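PDB 4GNX: putative uncharacterized protein from Ustilago maydis, which binds single-stranded DNA through a series of OB-fold domains, probably as the large subunit of replication protein A. Local coordinates for residues V117-V122 with A200-K205. Sequence-based numbering, arbitrary orientation.
With nucleotides of chain G.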
ATOM      1  N   VAL C 117      13.723 -13.983  24.321  1.00 82.36           N
ATOM      2  CA  VAL C 117      12.604 -13.693  23.438  1.00 79.40           C
ATOM      3  C   VAL C 117      11.260 -13.907  24.134  1.00 84.88           C
ATOM      4  O   VAL C 117      10.964 -15.000  24.644  1.00 89.67           O
ATOM      5  CB  VAL C 117      12.689 -14.500  22.131  1.00 76.32           C
ATOM      6  CG1 VAL C 117      13.633 -13.814  21.162  1.00 69.80           C
ATOM      7  CG2 VAL C 117      13.140 -15.931  22.403  1.00 79.66           C
ATOM      8  N   LYS C 118      10.465 -12.842  24.172  1.00 84.24           N
ATOM      9  CA  LYS C 118       9.140 -12.908  24.766  1.00 90.12           C
ATOM     10  C   LYS C 118       8.089 -13.246  23.751  1.00 89.18           C
ATOM     11  O   LYS C 118       8.202 -12.916  22.580  1.00 86.79           O
ATOM     12  CB  LYS C 118       8.773 -11.586  25.419  1.00 92.91           C
ATOM     13  CG  LYS C 118       9.328 -11.441  26.817  1.00 97.98           C
ATOM     14  CD  LYS C 118       8.644 -10.312  27.560  1.00101.96           C
ATOM     15  CE  LYS C 118       8.743 -10.532  29.063  1.00108.19           C
ATOM     16  NZ  LYS C 118       7.754  -9.720  29.824  1.00111.97           N
ATOM     17  N   TYR C 119       7.026 -13.855  24.221  1.00 90.61           N
ATOM     18  CA  TYR C 119       6.025 -14.317  23.310  1.00 86.78           C
ATOM     19  C   TYR C 119       4.686 -13.730  23.680  1.00 87.31           C
ATOM     20  O   TYR C 119       4.329 -13.670  24.857  1.00 90.62           O
ATOM     21  CB  TYR C 119       5.995 -15.842  23.319  1.00 86.10           C
ATOM     22  CG  TYR C 119       7.188 -16.488  22.629  1.00 85.36           C
ATOM     23  CD1 TYR C 119       8.396 -16.710  23.311  1.00 88.15           C
ATOM     24  CD2 TYR C 119       7.110 -16.877  21.292  1.00 82.35           C
ATOM     25  CE1 TYR C 119       9.483 -17.304  22.673  1.00 87.56           C
ATOM     26  CE2 TYR C 119       8.187 -17.471  20.651  1.00 81.90           C
ATOM     27  CZ  TYR C 119       9.372 -17.681  21.340  1.00 84.18           C
ATOM     28  OH  TYR C 119      10.434 -18.269  20.689  1.00 83.51           O
ATOM     29  N   GLU C 120       3.970 -13.254  22.670  1.00 84.38           N
ATOM     30  CA  GLU C 120       2.585 -12.845  22.839  1.00 85.05           C
ATOM     31  C   GLU C 120       1.723 -13.756  21.982  1.00 81.53           C
ATOM     32  O   GLU C 120       1.428 -13.469  20.813  1.00 79.29           O
ATOM     33  CB  GLU C 120       2.385 -11.370  22.486  1.00 86.77           C
ATOM     34  CG  GLU C 120       2.692 -10.405  23.626  1.00 92.22           C
ATOM     35  CD  GLU C 120       4.121  -9.867  23.618  1.00 93.59           C
ATOM     36  OE1 GLU C 120       5.053 -10.612  23.234  1.00 92.28           O
ATOM     37  OE2 GLU C 120       4.316  -8.692  24.013  1.00 96.48           O
ATOM     38  N   PHE C 121       1.336 -14.874  22.579  1.00 81.22           N
ATOM     39  CA  PHE C 121       0.678 -15.932  21.841  1.00 78.57           C
ATOM     40  C   PHE C 121      -0.774 -15.658  21.522  1.00 79.75           C
ATOM     41  O   PHE C 121      -1.540 -15.175  22.354  1.00 82.36           O
ATOM     42  CB  PHE C 121       0.796 -17.257  22.572  1.00 78.44           C
ATOM     43  CG  PHE C 121       2.145 -17.877  22.468  1.00 76.20           C
ATOM     44  CD1 PHE C 121       2.734 -18.077  21.231  1.00 73.19           C
ATOM     45  CD2 PHE C 121       2.823 -18.276  23.604  1.00 78.50           C
ATOM     46  CE1 PHE C 121       3.985 -18.657  21.126  1.00 72.44           C
ATOM     47  CE2 PHE C 121       4.072 -18.863  23.510  1.00 77.84           C
ATOM     48  CZ  PHE C 121       4.655 -19.054  22.269  1.00 74.78           C
ATOM     49  N   VAL C 122      -1.133 -15.990  20.294  1.00 78.31           N
ATOM     50  CA  VAL C 122      -2.505 -15.956  19.841  1.00 79.82           C
ATOM     51  C   VAL C 122      -2.943 -17.410  19.683  1.00 79.78           C
ATOM     52  O   VAL C 122      -2.288 -18.189  18.974  1.00 76.86           O
ATOM     53  CB  VAL C 122      -2.613 -15.213  18.489  1.00 78.02           C
ATOM     54  CG1 VAL C 122      -4.051 -15.187  17.991  1.00 80.69           C
ATOM     55  CG2 VAL C 122      -2.053 -13.802  18.599  1.00 77.40           C
ATOM     56  N   ALA C 200       6.748 -23.734  18.677  1.00 72.10           N
ATOM     57  CA  ALA C 200       6.522 -22.355  19.111  1.00 71.36           C
ATOM     58  C   ALA C 200       7.034 -21.369  18.064  1.00 68.91           C
ATOM     59  O   ALA C 200       8.201 -21.411  17.676  1.00 69.57           O
ATOM     60  CB  ALA C 200       7.190 -22.108  20.457  1.00 73.51           C
ATOM     61  N   PHE C 201       6.164 -20.473  17.620  1.00 66.93           N
ATOM     62  CA  PHE C 201       6.512 -19.544  16.556  1.00 65.06           C
ATOM     63  C   PHE C 201       6.540 -18.081  16.985  1.00 66.25           C
ATOM     64  O   PHE C 201       5.589 -17.586  17.612  1.00 67.48           O
ATOM     65  CB  PHE C 201       5.560 -19.727  15.384  1.00 63.14           C
ATOM     66  CG  PHE C 201       5.740 -21.025  14.663  1.00 62.98           C
ATOM     67  CD1 PHE C 201       5.093 -22.177  15.096  1.00 63.81           C
ATOM     68  CD2 PHE C 201       6.567 -21.106  13.549  1.00 62.56           C
ATOM     69  CE1 PHE C 201       5.263 -23.385  14.433  1.00 63.49           C
ATOM     70  CE2 PHE C 201       6.734 -22.313  12.880  1.00 62.71           C
ATOM     71  CZ  PHE C 201       6.084 -23.456  13.326  1.00 62.55           C
ATOM     72  N   LYS C 202       7.642 -17.401  16.647  1.00 66.08           N
ATOM     73  CA  LYS C 202       7.773 -15.951  16.849  1.00 66.02           C
ATOM     74  C   LYS C 202       7.772 -15.220  15.510  1.00 63.95           C
ATOM     75  O   LYS C 202       8.504 -15.589  14.587  1.00 63.18           O
ATOM     76  CB  LYS C 202       9.031 -15.603  17.662  1.00 67.46           C
ATOM     77  CG  LYS C 202       8.814 -14.487  18.676  1.00 69.44           C
ATOM     78  CD  LYS C 202       9.040 -13.111  18.078  1.00 69.36           C
ATOM     79  CE  LYS C 202       7.926 -12.145  18.446  1.00 69.81           C
ATOM     80  NZ  LYS C 202       7.641 -12.110  19.901  1.00 71.99           N
ATOM     81  N   GLY C 203       6.931 -14.193  15.415  1.00 64.07           N
ATOM     82  CA  GLY C 203       6.848 -13.349  14.225  1.00 63.35           C
ATOM     83  C   GLY C 203       6.483 -14.123  12.975  1.00 61.53           C
ATOM     84  O   GLY C 203       7.341 -14.431  12.159  1.00 60.65           O
ATOM     85  N   VAL C 204       5.201 -14.433  12.834  1.00 60.96           N
ATOM     86  CA  VAL C 204       4.718 -15.233  11.729  1.00 59.59           C
ATOM     87  C   VAL C 204       3.692 -14.403  10.960  1.00 60.62           C
ATOM     88  O   VAL C 204       2.967 -13.610  11.562  1.00 62.40           O
ATOM     89  CB  VAL C 204       4.127 -16.547  12.278  1.00 59.86           C
ATOM     90  CG1 VAL C 204       3.201 -17.235  11.285  1.00 59.80           C
ATOM     91  CG2 VAL C 204       5.255 -17.479  12.670  1.00 59.62           C
ATOM     92  N   LYS C 205       3.650 -14.561   9.634  1.00 60.22           N
ATOM     93  CA  LYS C 205       2.710 -13.806   8.798  1.00 60.73           C
ATOM     94  C   LYS C 205       1.348 -14.468   8.775  1.00 61.32           C
ATOM     95  O   LYS C 205       1.249 -15.676   8.585  1.00 60.07           O
ATOM     96  CB  LYS C 205       3.224 -13.650   7.367  1.00 60.36           C
ATOM     97  CG  LYS C 205       2.442 -12.606   6.571  1.00 62.32           C
ATOM     98  CD  LYS C 205       2.747 -12.618   5.075  1.00 63.19           C
ATOM     99  CE  LYS C 205       2.455 -13.966   4.424  1.00 62.51           C
ATOM    100  NZ  LYS C 205       2.693 -13.924   2.955  1.00 63.50           N
TER
ATOM    101  P    DT G   6       5.855 -13.051   1.142  1.00 84.87           P
ATOM    102  OP1  DT G   6       5.016 -11.871   0.809  1.00 89.54           O
ATOM    103  OP2  DT G   6       5.523 -13.865   2.342  1.00 89.47           O
ATOM    104  O5'  DT G   6       5.878 -14.004  -0.136  1.00 81.58           O
ATOM    105  C5'  DT G   6       5.898 -13.458  -1.473  1.00 80.28           C
ATOM    106  C4'  DT G   6       6.613 -14.385  -2.431  1.00 78.55           C
ATOM    107  O4'  DT G   6       7.941 -14.695  -1.947  1.00 80.20           O
ATOM    108  C3'  DT G   6       5.920 -15.724  -2.687  1.00 75.50           C
ATOM    109  O3'  DT G   6       5.864 -15.970  -4.094  1.00 76.90           O
ATOM    110  C2'  DT G   6       6.768 -16.737  -1.936  1.00 73.06           C
ATOM    111  C1'  DT G   6       8.146 -16.097  -1.863  1.00 74.71           C
ATOM    112  N1   DT G   6       8.876 -16.373  -0.603  1.00 72.83           N
ATOM    113  C2   DT G   6      10.053 -17.086  -0.655  1.00 75.03           C
ATOM    114  O2   DT G   6      10.529 -17.515  -1.694  1.00 84.71           O
ATOM    115  N3   DT G   6      10.656 -17.285   0.562  1.00 70.04           N
ATOM    116  C4   DT G   6      10.210 -16.849   1.796  1.00 68.40           C
ATOM    117  O4   DT G   6      10.860 -17.106   2.806  1.00 68.08           O
ATOM    118  C5   DT G   6       8.975 -16.101   1.775  1.00 68.75           C
ATOM    119  C7   DT G   6       8.418 -15.583   3.063  1.00 69.96           C
ATOM    120  C6   DT G   6       8.377 -15.905   0.594  1.00 70.91           C
ATOM    121  P    DT G   7       4.419 -16.028  -4.764  1.00 78.53           P
ATOM    122  OP1  DT G   7       4.563 -16.004  -6.242  1.00 80.18           O
ATOM    123  OP2  DT G   7       3.583 -14.998  -4.093  1.00 82.34           O
ATOM    124  O5'  DT G   7       3.929 -17.477  -4.312  1.00 75.48           O
ATOM    125  C5'  DT G   7       4.675 -18.658  -4.672  1.00 70.46           C
ATOM    126  C4'  DT G   7       3.936 -19.911  -4.256  1.00 70.43           C
ATOM    127  O4'  DT G   7       3.853 -19.988  -2.816  1.00 67.98           O
ATOM    128  C3'  DT G   7       2.498 -20.028  -4.753  1.00 74.14           C
ATOM    129  O3'  DT G   7       2.224 -21.412  -4.978  1.00 82.70           O
ATOM    130  C2'  DT G   7       1.684 -19.494  -3.587  1.00 68.29           C
ATOM    131  C1'  DT G   7       2.494 -19.970  -2.393  1.00 62.93           C
ATOM    132  N1   DT G   7       2.420 -19.138  -1.175  1.00 56.90           N
ATOM    133  C2   DT G   7       2.214 -19.786   0.021  1.00 55.35           C
ATOM    134  O2   DT G   7       2.052 -20.990   0.107  1.00 53.75           O
ATOM    135  N3   DT G   7       2.199 -18.965   1.121  1.00 57.08           N
ATOM    136  C4   DT G   7       2.383 -17.596   1.144  1.00 53.52           C
ATOM    137  O4   DT G   7       2.341 -16.992   2.212  1.00 54.92           O
ATOM    138  C5   DT G   7       2.600 -16.982  -0.145  1.00 52.71           C
ATOM    139  C7   DT G   7       2.793 -15.501  -0.218  1.00 55.22           C
ATOM    140  C6   DT G   7       2.617 -17.775  -1.226  1.00 54.05           C
TER
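Lys202 meets the loop 117-122 with its ammonium group, whose NZ makes a weak hydrogen bond to the backbone O of Lys118 at 2.9 Å. Its stronger partner is the carboxylate of Asp137, on strand 135-152, which forms a salt bridge with it and also accepts hydrogen bonds from the backbone N-H groups of Glu120 and Gly203, so that one acid ties the loop and the strand corner together. Glu120 adds a distant opposite charge, OE1 standing 4.5 Å from Lys202 NZ, beyond salt-bridge range. Bends at chi2, chi3 and chi4 lead the Lys202 chain past the Tyr119 ring to the Lys118 carbonyl, and its first methylenes lie obliquely against that ring, Lys202 CB being 3.6 Å from Tyr119 CE2. The same ring turns an edge to the carbonyl of Phe201, with Tyr119 CE2 4.0 Å from that O. Further along, Phe121 CE1 also lies 4.0 Å from Phe201 O, while Phe121 CZ lies loosely against Ala200 CB at 4.4 Å. Past the corner at Lys202 and Gly203 the strand reaches the DNA: Lys205 NZ donates to OP2 of DT6 of chain G at 2.9 Å and to O4 of DT7 of chain G at 3.2 Å. The contact thus illustrates the loop between strand 104-107 and strand 135-152 packed on a bent strand of an OB-fold barrel, the strand continuing into the single-stranded DNA-binding site.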